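Local coordinates for protein lactose Operon Repressor (Escherichia coli, PDB 1JYE) that represses transcription of the lactose operon by binding operator DNA, its periplasmic-binding-protein-like core sensing the inducing sugar, at residues Leu128-Ala133 against Asp152-Asn157; Ser158-His163 against Lys314-Leu319; Ala186-Ser191 against Gly218-Met223; Gln211-Arg216 against Ile237-Met242. The protein carries 1 engineered substitution. All coordinates share one frame; numbering follows the deposited sequence.

Contact 1 of 4, residues Leu128-Ala133 against Asp152-Asn157; sequences LDDQDA and DQTPIN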
loop_
_atom_site.group_PDB
_atom_site.type_symbol
_atom_site.label_atom_id
_atom_site.label_comp_id
_atom_site.label_asym_id
_atom_site.label_seq_id
_atom_site.Cartn_x
_atom_site.Cartn_y
_atom_site.Cartn_z
ATOM N N LEU A 128 16.886 -11.663 -0.125
ATOM C CA LEU A 128 17.902 -12.616 0.316
ATOM C C LEU A 128 19.199 -12.454 -0.468
ATOM O O LEU A 128 19.166 -12.313 -1.687
ATOM C CB LEU A 128 17.388 -14.045 0.121
ATOM C CG LEU A 128 16.206 -14.479 0.986
ATOM C CD1 LEU A 128 15.533 -15.694 0.372
ATOM C CD2 LEU A 128 16.698 -14.778 2.401
ATOM N N ASP A 129 20.338 -12.477 0.219
ATOM C CA ASP A 129 21.598 -12.358 -0.501
ATOM C C ASP A 129 21.908 -13.706 -1.150
ATOM O O ASP A 129 21.147 -14.661 -0.988
ATOM C CB ASP A 129 22.743 -11.885 0.416
ATOM C CG ASP A 129 23.182 -12.926 1.435
ATOM O OD1 ASP A 129 22.728 -14.085 1.384
ATOM O OD2 ASP A 129 24.016 -12.568 2.297
ATOM N N ASP A 130 23.008 -13.784 -1.889
ATOM C CA ASP A 130 23.364 -15.012 -2.592
ATOM C C ASP A 130 23.330 -16.282 -1.747
ATOM O O ASP A 130 22.571 -17.208 -2.040
ATOM C CB ASP A 130 24.741 -14.856 -3.245
ATOM C CG ASP A 130 25.070 -15.995 -4.197
ATOM O OD1 ASP A 130 25.679 -16.995 -3.759
ATOM O OD2 ASP A 130 24.709 -15.893 -5.388
ATOM N N GLN A 131 24.146 -16.325 -0.700
ATOM C CA GLN A 131 24.206 -17.499 0.162
ATOM C C GLN A 131 22.898 -17.837 0.869
ATOM O O GLN A 131 22.538 -19.010 0.978
ATOM C CB GLN A 131 25.332 -17.335 1.185
ATOM C CG GLN A 131 26.691 -17.786 0.669
ATOM C CD GLN A 131 27.011 -17.248 -0.713
ATOM O OE1 GLN A 131 27.188 -16.044 -0.899
ATOM N NE2 GLN A 131 27.084 -18.142 -1.693
ATOM N N ASP A 132 22.185 -16.821 1.345
ATOM C CA ASP A 132 20.921 -17.065 2.031
ATOM C C ASP A 132 19.846 -17.587 1.081
ATOM O O ASP A 132 19.034 -18.432 1.462
ATOM C CB ASP A 132 20.427 -15.796 2.736
ATOM C CG ASP A 132 21.287 -15.418 3.932
ATOM O OD1 ASP A 132 22.013 -16.297 4.448
ATOM O OD2 ASP A 132 21.225 -14.249 4.369
ATOM N N ALA A 133 19.832 -17.087 -0.154
ATOM C CA ALA A 133 18.841 -17.543 -1.126
ATOM C C ALA A 133 19.097 -19.014 -1.447
ATOM O O ALA A 133 18.164 -19.810 -1.564
ATOM C CB ALA A 133 18.914 -16.697 -2.400
ATOM N N ASP A 152 20.396 -11.073 -9.596
ATOM C CA ASP A 152 20.197 -11.919 -10.765
ATOM C C ASP A 152 21.396 -12.836 -11.003
ATOM O O ASP A 152 21.400 -13.637 -11.938
ATOM C CB ASP A 152 19.912 -11.061 -12.003
ATOM C CG ASP A 152 20.929 -9.952 -12.202
ATOM O OD1 ASP A 152 21.172 -9.182 -11.249
ATOM O OD2 ASP A 152 21.473 -9.842 -13.322
ATOM N N GLN A 153 22.404 -12.722 -10.142
ATOM C CA GLN A 153 23.603 -13.545 -10.259
ATOM C C GLN A 153 23.499 -14.826 -9.435
ATOM O O GLN A 153 24.259 -15.768 -9.648
ATOM C CB GLN A 153 24.835 -12.751 -9.814
ATOM C CG GLN A 153 25.158 -11.555 -10.697
ATOM C CD GLN A 153 25.387 -11.949 -12.143
ATOM O OE1 GLN A 153 26.186 -12.839 -12.436
ATOM N NE2 GLN A 153 24.690 -11.283 -13.056
ATOM N N THR A 154 22.561 -14.861 -8.493
ATOM C CA THR A 154 22.389 -16.041 -7.652
ATOM C C THR A 154 21.810 -17.187 -8.482
ATOM O O THR A 154 20.801 -17.022 -9.166
ATOM C CB THR A 154 21.465 -15.733 -6.463
ATOM O OG1 THR A 154 21.945 -14.561 -5.790
ATOM C CG2 THR A 154 21.448 -16.900 -5.480
ATOM N N PRO A 155 22.451 -18.368 -8.427
ATOM C CA PRO A 155 22.048 -19.572 -9.161
ATOM C C PRO A 155 20.786 -20.286 -8.691
ATOM O O PRO A 155 20.832 -21.455 -8.297
ATOM C CB PRO A 155 23.283 -20.458 -9.052
ATOM C CG PRO A 155 23.765 -20.145 -7.676
ATOM C CD PRO A 155 23.665 -18.630 -7.631
ATOM N N ILE A 156 19.663 -19.578 -8.734
ATOM C CA ILE A 156 18.370 -20.137 -8.354
ATOM C C ILE A 156 17.356 -19.626 -9.371
ATOM O O ILE A 156 17.707 -18.825 -10.236
ATOM C CB ILE A 156 17.954 -19.695 -6.920
ATOM C CG1 ILE A 156 18.138 -18.183 -6.738
ATOM C CG2 ILE A 156 18.803 -20.427 -5.890
ATOM C CD1 ILE A 156 17.164 -17.324 -7.499
ATOM N N ASN A 157 16.114 -20.091 -9.286
ATOM C CA ASN A 157 15.082 -19.626 -10.210
ATOM C C ASN A 157 14.590 -18.288 -9.690
ATOM O O ASN A 157 14.224 -18.173 -8.520
ATOM C CB ASN A 157 13.918 -20.618 -10.269
ATOM C CG ASN A 157 14.332 -21.961 -10.831
ATOM O OD1 ASN A 157 15.057 -22.030 -11.821
ATOM N ND2 ASN A 157 13.864 -23.036 -10.209
HETATM O O HOH W 1 20.768 -12.617 -3.993
HETATM O O HOH W 2 26.228 -15.392 -7.402
#

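Contact 2 of 4, residues Ser158-His163 against Lys314-Leu319; sequences SIIFSH and KGNQLL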
loop_
_atom_site.group_PDB
_atom_site.type_symbol
_atom_site.label_atom_id
_atom_site.label_comp_id
_atom_site.label_asym_id
_atom_site.label_seq_id
_atom_site.Cartn_x
_atom_site.Cartn_y
_atom_site.Cartn_z
ATOM N N SER A 158 14.576 -17.274 -10.549
ATOM C CA SER A 158 14.152 -15.956 -10.108
ATOM C C SER A 158 13.663 -15.045 -11.220
ATOM O O SER A 158 13.889 -15.292 -12.402
ATOM C CB SER A 158 15.317 -15.257 -9.401
ATOM O OG SER A 158 16.400 -15.061 -10.304
ATOM N N ILE A 159 12.969 -13.992 -10.808
ATOM C CA ILE A 159 12.487 -12.967 -11.719
ATOM C C ILE A 159 12.656 -11.674 -10.947
ATOM O O ILE A 159 12.071 -11.511 -9.873
ATOM C CB ILE A 159 10.988 -13.100 -12.060
ATOM C CG1 ILE A 159 10.684 -14.499 -12.600
ATOM C CG2 ILE A 159 10.616 -12.033 -13.094
ATOM C CD1 ILE A 159 9.198 -14.750 -12.838
ATOM N N ILE A 160 13.478 -10.766 -11.460
ATOM C CA ILE A 160 13.659 -9.490 -10.789
ATOM C C ILE A 160 13.709 -8.385 -11.828
ATOM O O ILE A 160 13.858 -8.648 -13.022
ATOM C CB ILE A 160 14.959 -9.433 -9.941
ATOM C CG1 ILE A 160 16.188 -9.434 -10.851
ATOM C CG2 ILE A 160 14.996 -10.603 -8.959
ATOM C CD1 ILE A 160 17.482 -9.157 -10.105
ATOM N N PHE A 161 13.558 -7.150 -11.370
ATOM C CA PHE A 161 13.615 -6.001 -12.261
ATOM C C PHE A 161 15.075 -5.649 -12.515
ATOM O O PHE A 161 15.942 -5.920 -11.682
ATOM C CB PHE A 161 12.896 -4.813 -11.628
ATOM C CG PHE A 161 11.410 -4.970 -11.582
ATOM C CD1 PHE A 161 10.664 -4.941 -12.756
ATOM C CD2 PHE A 161 10.755 -5.167 -10.372
ATOM C CE1 PHE A 161 9.275 -5.107 -12.727
ATOM C CE2 PHE A 161 9.369 -5.333 -10.331
ATOM C CZ PHE A 161 8.631 -5.303 -11.514
ATOM N N SER A 162 15.348 -5.051 -13.667
ATOM C CA SER A 162 16.713 -4.668 -14.001
ATOM C C SER A 162 17.187 -3.465 -13.187
ATOM O O SER A 162 16.835 -2.323 -13.484
ATOM C CB SER A 162 16.824 -4.344 -15.490
ATOM O OG SER A 162 18.143 -3.921 -15.806
ATOM N N HIS A 163 17.983 -3.726 -12.156
ATOM C CA HIS A 163 18.523 -2.658 -11.325
ATOM C C HIS A 163 19.555 -1.842 -12.105
ATOM O O HIS A 163 19.707 -0.646 -11.877
ATOM C CB HIS A 163 19.153 -3.246 -10.060
ATOM C CG HIS A 163 20.045 -4.418 -10.320
ATOM N ND1 HIS A 163 21.394 -4.287 -10.575
ATOM C CD2 HIS A 163 19.773 -5.742 -10.400
ATOM C CE1 HIS A 163 21.914 -5.480 -10.800
ATOM N NE2 HIS A 163 20.951 -6.381 -10.701
ATOM N N LYS A 314 15.205 -22.797 -15.774
ATOM C CA LYS A 314 15.976 -22.977 -14.559
ATOM C C LYS A 314 17.007 -21.862 -14.517
ATOM O O LYS A 314 18.158 -22.054 -14.912
ATOM C CB LYS A 314 16.673 -24.338 -14.570
ATOM C CG LYS A 314 16.737 -24.996 -13.207
ATOM C CD LYS A 314 15.337 -25.270 -12.679
ATOM C CE LYS A 314 15.375 -25.881 -11.293
ATOM N NZ LYS A 314 14.001 -26.137 -10.789
ATOM N N GLY A 315 16.584 -20.692 -14.051
ATOM C CA GLY A 315 17.488 -19.562 -13.976
ATOM C C GLY A 315 16.771 -18.256 -13.699
ATOM O O GLY A 315 15.638 -18.246 -13.217
ATOM N N ASN A 316 17.436 -17.153 -14.013
ATOM C CA ASN A 316 16.876 -15.831 -13.785
ATOM C C ASN A 316 16.343 -15.130 -15.023
ATOM O O ASN A 316 16.865 -15.292 -16.127
ATOM C CB ASN A 316 17.926 -14.926 -13.134
ATOM C CG ASN A 316 17.538 -13.455 -13.182
ATOM O OD1 ASN A 316 17.840 -12.746 -14.146
ATOM N ND2 ASN A 316 16.851 -12.995 -12.144
ATOM N N GLN A 317 15.278 -14.359 -14.818
ATOM C CA GLN A 317 14.684 -13.547 -15.866
ATOM C C GLN A 317 14.752 -12.128 -15.329
ATOM O O GLN A 317 14.483 -11.890 -14.147
ATOM C CB GLN A 317 13.210 -13.900 -16.128
ATOM C CG GLN A 317 12.494 -12.790 -16.919
ATOM C CD GLN A 317 11.062 -13.121 -17.313
ATOM O OE1 GLN A 317 10.370 -13.867 -16.624
ATOM N NE2 GLN A 317 10.607 -12.541 -18.421
ATOM N N LEU A 318 15.137 -11.195 -16.192
ATOM C CA LEU A 318 15.211 -9.790 -15.825
ATOM C C LEU A 318 14.056 -9.072 -16.507
ATOM O O LEU A 318 13.874 -9.198 -17.718
ATOM C CB LEU A 318 16.523 -9.175 -16.310
ATOM C CG LEU A 318 17.789 -9.511 -15.530
ATOM C CD1 LEU A 318 19.008 -8.986 -16.289
ATOM C CD2 LEU A 318 17.709 -8.875 -14.153
ATOM N N LEU A 319 13.270 -8.335 -15.729
ATOM C CA LEU A 319 12.152 -7.580 -16.281
ATOM C C LEU A 319 12.608 -6.150 -16.501
ATOM O O LEU A 319 13.356 -5.594 -15.699
ATOM C CB LEU A 319 10.959 -7.591 -15.326
ATOM C CG LEU A 319 10.273 -8.935 -15.088
ATOM C CD1 LEU A 319 9.128 -8.743 -14.100
ATOM C CD2 LEU A 319 9.753 -9.491 -16.405
#

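Contact 3 of 4, residues Ala186-Ser191 against Gly218-Met223; sequences AGPLSS and GDWSAM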
loop_
_atom_site.group_PDB
_atom_site.type_symbol
_atom_site.label_atom_id
_atom_site.label_comp_id
_atom_site.label_asym_id
_atom_site.label_seq_id
_atom_site.Cartn_x
_atom_site.Cartn_y
_atom_site.Cartn_z
ATOM N N ALA A 186 19.446 6.068 -0.092
ATOM C CA ALA A 186 19.259 4.638 -0.290
ATOM C C ALA A 186 18.196 4.022 0.601
ATOM O O ALA A 186 17.796 4.604 1.609
ATOM C CB ALA A 186 20.590 3.915 -0.069
ATOM N N GLY A 187 17.741 2.839 0.204
ATOM C CA GLY A 187 16.769 2.111 0.996
ATOM C C GLY A 187 17.562 1.416 2.091
ATOM O O GLY A 187 18.787 1.545 2.127
ATOM N N PRO A 188 16.909 0.673 2.992
ATOM C CA PRO A 188 17.632 -0.014 4.067
ATOM C C PRO A 188 18.606 -1.036 3.486
ATOM O O PRO A 188 18.209 -1.946 2.764
ATOM C CB PRO A 188 16.507 -0.642 4.887
ATOM C CG PRO A 188 15.444 -0.908 3.855
ATOM C CD PRO A 188 15.472 0.348 3.021
ATOM N N LEU A 189 19.887 -0.886 3.805
ATOM C CA LEU A 189 20.884 -1.790 3.246
ATOM C C LEU A 189 20.791 -3.245 3.681
ATOM O O LEU A 189 21.561 -4.079 3.218
ATOM C CB LEU A 189 22.293 -1.234 3.485
ATOM C CG LEU A 189 22.510 0.136 2.829
ATOM C CD1 LEU A 189 23.975 0.530 2.964
ATOM C CD2 LEU A 189 22.108 0.090 1.350
ATOM N N SER A 190 19.839 -3.560 4.558
ATOM C CA SER A 190 19.652 -4.943 4.978
ATOM C C SER A 190 18.940 -5.660 3.828
ATOM O O SER A 190 18.924 -6.890 3.759
ATOM C CB SER A 190 18.792 -5.007 6.242
ATOM O OG SER A 190 17.563 -4.330 6.045
ATOM N N SER A 191 18.366 -4.869 2.924
ATOM C CA SER A 191 17.642 -5.386 1.762
ATOM C C SER A 191 18.504 -5.462 0.505
ATOM O O SER A 191 19.085 -4.462 0.087
ATOM C CB SER A 191 16.430 -4.500 1.469
ATOM O OG SER A 191 16.011 -4.646 0.122
ATOM N N GLY A 218 17.652 5.266 4.308
ATOM C CA GLY A 218 16.338 5.359 4.930
ATOM C C GLY A 218 15.767 3.973 5.175
ATOM O O GLY A 218 16.519 3.000 5.219
ATOM N N ASP A 219 14.448 3.863 5.328
ATOM C CA ASP A 219 13.842 2.556 5.579
ATOM C C ASP A 219 12.612 2.250 4.719
ATOM O O ASP A 219 11.787 1.412 5.097
ATOM C CB ASP A 219 13.471 2.414 7.065
ATOM C CG ASP A 219 12.373 3.379 7.497
ATOM O OD1 ASP A 219 11.734 3.996 6.625
ATOM O OD2 ASP A 219 12.143 3.511 8.720
ATOM N N TRP A 220 12.517 2.922 3.571
ATOM C CA TRP A 220 11.416 2.780 2.607
ATOM C C TRP A 220 10.224 3.682 2.941
ATOM O O TRP A 220 9.349 3.886 2.097
ATOM C CB TRP A 220 10.906 1.330 2.525
ATOM C CG TRP A 220 11.871 0.283 2.000
ATOM C CD1 TRP A 220 12.079 -0.961 2.532
ATOM C CD2 TRP A 220 12.669 0.340 0.803
ATOM N NE1 TRP A 220 12.944 -1.679 1.744
ATOM C CE2 TRP A 220 13.323 -0.908 0.678
ATOM C CE3 TRP A 220 12.891 1.320 -0.175
ATOM C CZ2 TRP A 220 14.188 -1.204 -0.388
ATOM C CZ3 TRP A 220 13.753 1.025 -1.239
ATOM C CH2 TRP A 220 14.388 -0.229 -1.331
ATOM N N SER A 221 10.187 4.229 4.154
ATOM C CA SER A 221 9.061 5.082 4.553
ATOM C C SER A 221 9.237 6.555 4.217
ATOM O O SER A 221 10.358 7.063 4.125
ATOM C CB SER A 221 8.796 4.955 6.060
ATOM O OG SER A 221 9.799 5.619 6.815
ATOM N N ALA A 222 8.115 7.247 4.042
ATOM C CA ALA A 222 8.151 8.666 3.738
ATOM C C ALA A 222 8.835 9.427 4.867
ATOM O O ALA A 222 9.615 10.346 4.618
ATOM C CB ALA A 222 6.731 9.201 3.527
ATOM N N MET A 223 8.561 9.044 6.111
ATOM C CA MET A 223 9.166 9.747 7.233
ATOM C C MET A 223 10.685 9.630 7.225
ATOM O O MET A 223 11.378 10.581 7.582
ATOM C CB MET A 223 8.612 9.241 8.568
ATOM C CG MET A 223 9.037 10.098 9.766
ATOM S SD MET A 223 8.606 11.862 9.590
ATOM C CE MET A 223 6.845 11.813 9.923
#

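Contact 4 of 4, residues Gln211-Arg216 against Ile237-Met242; sequences QPIAER and IVPTAM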
loop_
_atom_site.group_PDB
_atom_site.type_symbol
_atom_site.label_atom_id
_atom_site.label_comp_id
_atom_site.label_asym_id
_atom_site.label_seq_id
_atom_site.Cartn_x
_atom_site.Cartn_y
_atom_site.Cartn_z
ATOM N N GLN A 211 31.061 12.297 -8.236
ATOM C CA GLN A 211 31.026 11.696 -6.912
ATOM C C GLN A 211 29.897 12.435 -6.190
ATOM O O GLN A 211 29.873 13.664 -6.160
ATOM C CB GLN A 211 32.353 11.903 -6.175
ATOM C CG GLN A 211 33.474 10.997 -6.674
ATOM C CD GLN A 211 34.739 11.123 -5.841
ATOM O OE1 GLN A 211 35.351 12.184 -5.790
ATOM N NE2 GLN A 211 35.130 10.036 -5.181
ATOM N N PRO A 212 28.931 11.696 -5.622
ATOM C CA PRO A 212 27.825 12.359 -4.921
ATOM C C PRO A 212 28.319 13.191 -3.740
ATOM O O PRO A 212 29.303 12.827 -3.095
ATOM C CB PRO A 212 26.942 11.189 -4.489
ATOM C CG PRO A 212 27.923 10.074 -4.294
ATOM C CD PRO A 212 28.836 10.232 -5.499
ATOM N N ILE A 213 27.646 14.304 -3.455
ATOM C CA ILE A 213 28.072 15.148 -2.343
ATOM C C ILE A 213 27.596 14.617 -1.001
ATOM O O ILE A 213 27.986 15.124 0.052
ATOM C CB ILE A 213 27.606 16.614 -2.508
ATOM C CG1 ILE A 213 26.080 16.701 -2.506
ATOM C CG2 ILE A 213 28.162 17.185 -3.800
ATOM C CD1 ILE A 213 25.572 18.133 -2.491
ATOM N N ALA A 214 26.749 13.594 -1.041
ATOM C CA ALA A 214 26.248 12.975 0.174
ATOM C C ALA A 214 25.410 11.755 -0.154
ATOM O O ALA A 214 24.782 11.688 -1.209
ATOM C CB ALA A 214 25.409 13.974 0.973
ATOM N N GLU A 215 25.437 10.777 0.741
ATOM C CA GLU A 215 24.628 9.581 0.581
ATOM C C GLU A 215 24.161 9.164 1.962
ATOM O O GLU A 215 24.940 9.128 2.921
ATOM C CB GLU A 215 25.393 8.443 -0.121
ATOM C CG GLU A 215 26.618 7.884 0.589
ATOM C CD GLU A 215 27.189 6.674 -0.144
ATOM O OE1 GLU A 215 28.410 6.654 -0.411
ATOM O OE2 GLU A 215 26.416 5.740 -0.456
ATOM N N ARG A 216 22.867 8.886 2.060
ATOM C CA ARG A 216 22.259 8.489 3.316
ATOM C C ARG A 216 21.423 7.239 3.116
ATOM O O ARG A 216 21.299 6.735 1.995
ATOM C CB ARG A 216 21.404 9.636 3.864
ATOM C CG ARG A 216 22.234 10.740 4.518
ATOM C CD ARG A 216 21.424 12.011 4.727
ATOM N NE ARG A 216 22.137 12.979 5.557
ATOM C CZ ARG A 216 22.187 12.933 6.885
ATOM N NH1 ARG A 216 21.561 11.965 7.544
ATOM N NH2 ARG A 216 22.860 13.859 7.559
ATOM N N ILE A 237 24.427 20.792 3.511
ATOM C CA ILE A 237 24.652 20.076 2.263
ATOM C C ILE A 237 23.407 20.245 1.403
ATOM O O ILE A 237 22.356 19.674 1.698
ATOM C CB ILE A 237 24.913 18.579 2.517
ATOM C CG1 ILE A 237 26.169 18.420 3.378
ATOM C CG2 ILE A 237 25.072 17.842 1.192
ATOM C CD1 ILE A 237 26.520 16.982 3.718
ATOM N N VAL A 238 23.531 21.037 0.343
ATOM C CA VAL A 238 22.405 21.306 -0.542
ATOM C C VAL A 238 22.705 20.899 -1.977
ATOM O O VAL A 238 23.327 21.645 -2.737
ATOM C CB VAL A 238 22.029 22.810 -0.520
ATOM C CG1 VAL A 238 20.740 23.042 -1.294
ATOM C CG2 VAL A 238 21.885 23.286 0.915
ATOM N N PRO A 239 22.264 19.699 -2.371
ATOM C CA PRO A 239 22.505 19.233 -3.735
ATOM C C PRO A 239 21.512 19.909 -4.670
ATOM O O PRO A 239 20.580 20.568 -4.212
ATOM C CB PRO A 239 22.252 17.736 -3.624
ATOM C CG PRO A 239 21.090 17.694 -2.663
ATOM C CD PRO A 239 21.521 18.691 -1.591
ATOM N N THR A 240 21.718 19.768 -5.974
ATOM C CA THR A 240 20.778 20.335 -6.928
ATOM C C THR A 240 19.820 19.218 -7.336
ATOM O O THR A 240 18.771 19.469 -7.919
ATOM C CB THR A 240 21.481 20.909 -8.183
ATOM O OG1 THR A 240 22.271 19.895 -8.814
ATOM C CG2 THR A 240 22.366 22.090 -7.800
ATOM N N ALA A 241 20.182 17.980 -7.009
ATOM C CA ALA A 241 19.339 16.836 -7.340
ATOM C C ALA A 241 19.551 15.674 -6.378
ATOM O O ALA A 241 20.629 15.508 -5.803
ATOM C CB ALA A 241 19.609 16.380 -8.773
ATOM N N MET A 242 18.506 14.869 -6.211
ATOM C CA MET A 242 18.558 13.712 -5.330
ATOM C C MET A 242 18.002 12.471 -6.014
ATOM O O MET A 242 16.977 12.534 -6.691
ATOM C CB MET A 242 17.727 13.960 -4.062
ATOM C CG MET A 242 18.223 15.065 -3.147
ATOM S SD MET A 242 17.122 15.246 -1.718
ATOM C CE MET A 242 17.580 13.832 -0.737
#

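Contact 1 of 4, residues Leu128-Ala133 against Asp152-Asn157
D130, the first residue of helix 130-139, lays its carboxylate alongside T154, which projects from the loop between strands 145-147 and 158-161. The two side chains run antiparallel past one another, so D130 OD2 meets the threonine along its flank: 3.1 Å from T154 OG1 and 3.4 Å from T154 CG2. The hydroxyl may donate to that oxygen, although its single proton has another acceptor within reach. A second hold on the carboxylate is a water that donates to D130 OD2 at 2.6 Å and touches Q153 O weakly. CG of D130 stands anti to its own backbone N (chi1 -170°), which swings the carboxylate across to the loop. The torsion of T154 sends OG1 to the carboxylate and to another water, and CG2 toward the helix. That water, 2.9 Å from T154 OG1, donates to L128 O at 2.8 Å and links the residue ahead of the N-cap to the loop. T154 CG2 lies against the flank of D130 and reaches on to A133 CB at 4.0 Å. The helix start is secured separately by D129, the N-cap, whose OD1 accepts from D132 N at 2.8 Å. Further along the loop, I156 lies against V150 and F147. A single threonine thus joins apolar packing to a water-linked polar border, and the acidic D129 and D130 would probably interact favourably with the positive end of the helix dipole.

Contact 2 of 4, residues Ser158-His163 against Lys314-Leu319
I160 O is gripped twice by the neighbouring strand: L319 N donates to it at 2.8 Å with an N-H...O angle of 166°, and the CA-H of L318 approaches the same oxygen. Strands 158-161 and 316-319, some 150 residues apart in the chain, pair in parallel within a mixed sheet, their short axes 23° apart. The backbone bonding alternates in the usual parallel manner, from S158 N to G315 O at one end to S162 N and L319 O at the other. A side-chain bond reinforces the first end. N316 ND2 reaches S158 OG at 2.8 Å, with the hydroxyl lying in the plane of the amide; chi1 at 166° carries the amide beside its own carbonyl carbon toward the serine. On this face I160 CG1 also rests on L318 CD2 at 3.7 Å, both chains extending together. The opposite face is more apolar: I159 CG2 meets L319 CG at 3.7 Å, and F161 CD1 lies 3.7 Å from L319 CB. Helix 293-308 covers that face, with L296 against I159, F161 and L319, and R303 bonding Q317 OE1. The other face meets D152; I159 is backbone-bonded to F147 of strand 145-147, while strand 288-290 runs antiparallel along the far edge of strand 316-324.

Contact 3 of 4, residues Ala186-Ser191 against Gly218-Met223
G218 N donates to A186 O at 2.8 Å, at the end of strand 182-186. The carbonyl of G218 then passes close to P188, whose ring nitrogen has no hydrogen to offer. CB of D219 points away from the other loop, yet its CA lies 3.8 Å from P188 CD; D219 OD1 takes both S221 N, at 2.9 Å, and S221 OG, the first bond closing an Asx turn that shapes the approach to helix 222-234. Strands 182-186 and 214-217 are neighbours in a parallel sheet, and these loops leave their C-terminal ends, the edge where periplasmic binding protein folds carry their ligand cleft. W220, its CG opposite the carbonyl carbon (chi1 -65°), sends its indole back over the first loop. P188 CD sits 3.4 Å from the centroid of the five-membered ring, almost on the ring normal, and G187 CA 4.0 Å from that of the six-membered ring: two CH-pi contacts on one face. At the ring edge, in its plane, S191 OG is 3.9 Å from W220 CZ2. A glycerol, probably from the crystallisation liquor, lies about 4 Å from the W220 side chain, consistent with a pocket here. S221 N-caps the helix, whose A222 and M223 pack on C281 and S280 of the second subunit.

Contact 4 of 4, residues Gln211-Arg216 against Ile237-Met242
I213 pushes its terminal methyl onto P239, and here the contact is tightest: I213 CD1 lies 3.5 Å from P239 CA, a tight carbon-carbon contact, and equally close to P239 CB. The proline lies crosswise to the isoleucine, which meets it with its end. CG1 of I213 is wedged between its own backbone N and carbonyl carbon (chi1 63°), and the chain then runs on extended (chi2 173°), carrying CD1 to the proline. The CA atoms of I213 and P239, the nearest across the segments, stay 7.0 Å apart, so side chains make the approach. The same methyl touches I237 CG2 at 3.7 Å, where the two isoleucines pass each other head to tail. A214 CB adds a looser touch, 3.9 Å from I237 CG2. On the inner side P239 is buried, resting on M232 of helix 222-234 and on A183 of strand 182-186. Outward the contact thins: I213 and I237 are partly exposed, and V238 is exposed, with its CB pointing away. The segments lead into, and include the first residues of, strands 214-217 and 241-244, which flank strand 182-186 in the parallel sheet and are linked by helix 222-234 in a beta-alpha-beta crossover. With no hydrogen bond across it, the contact probably rests on carbon packing and partial shielding from water.

Contacts 1 and 2 adjoin on one side of the molecule, bridged by a probable hydrogen bond from H163 NE2 to D152 OD1; contacts 3 and 4 belong to the parallel sheet that holds strands 182-186, 214-217 and 241-244, and meet where A186 N probably bonds R216 O. Contact 4 is a surface joint, apolar throughout, at the start of its strands; contacts 1, 2 and 3 are partly buried. Contact 3, about 17 Å from contact 4 between centres, lies past the C-terminal ends of strands 182-186 and 214-217 and relies on an aromatic face. Contact 2 alone is a pairing of strands, dominated by backbone bonds, whereas contact 1 sets a helix start against a loop through carboxylate, hydroxyl and water.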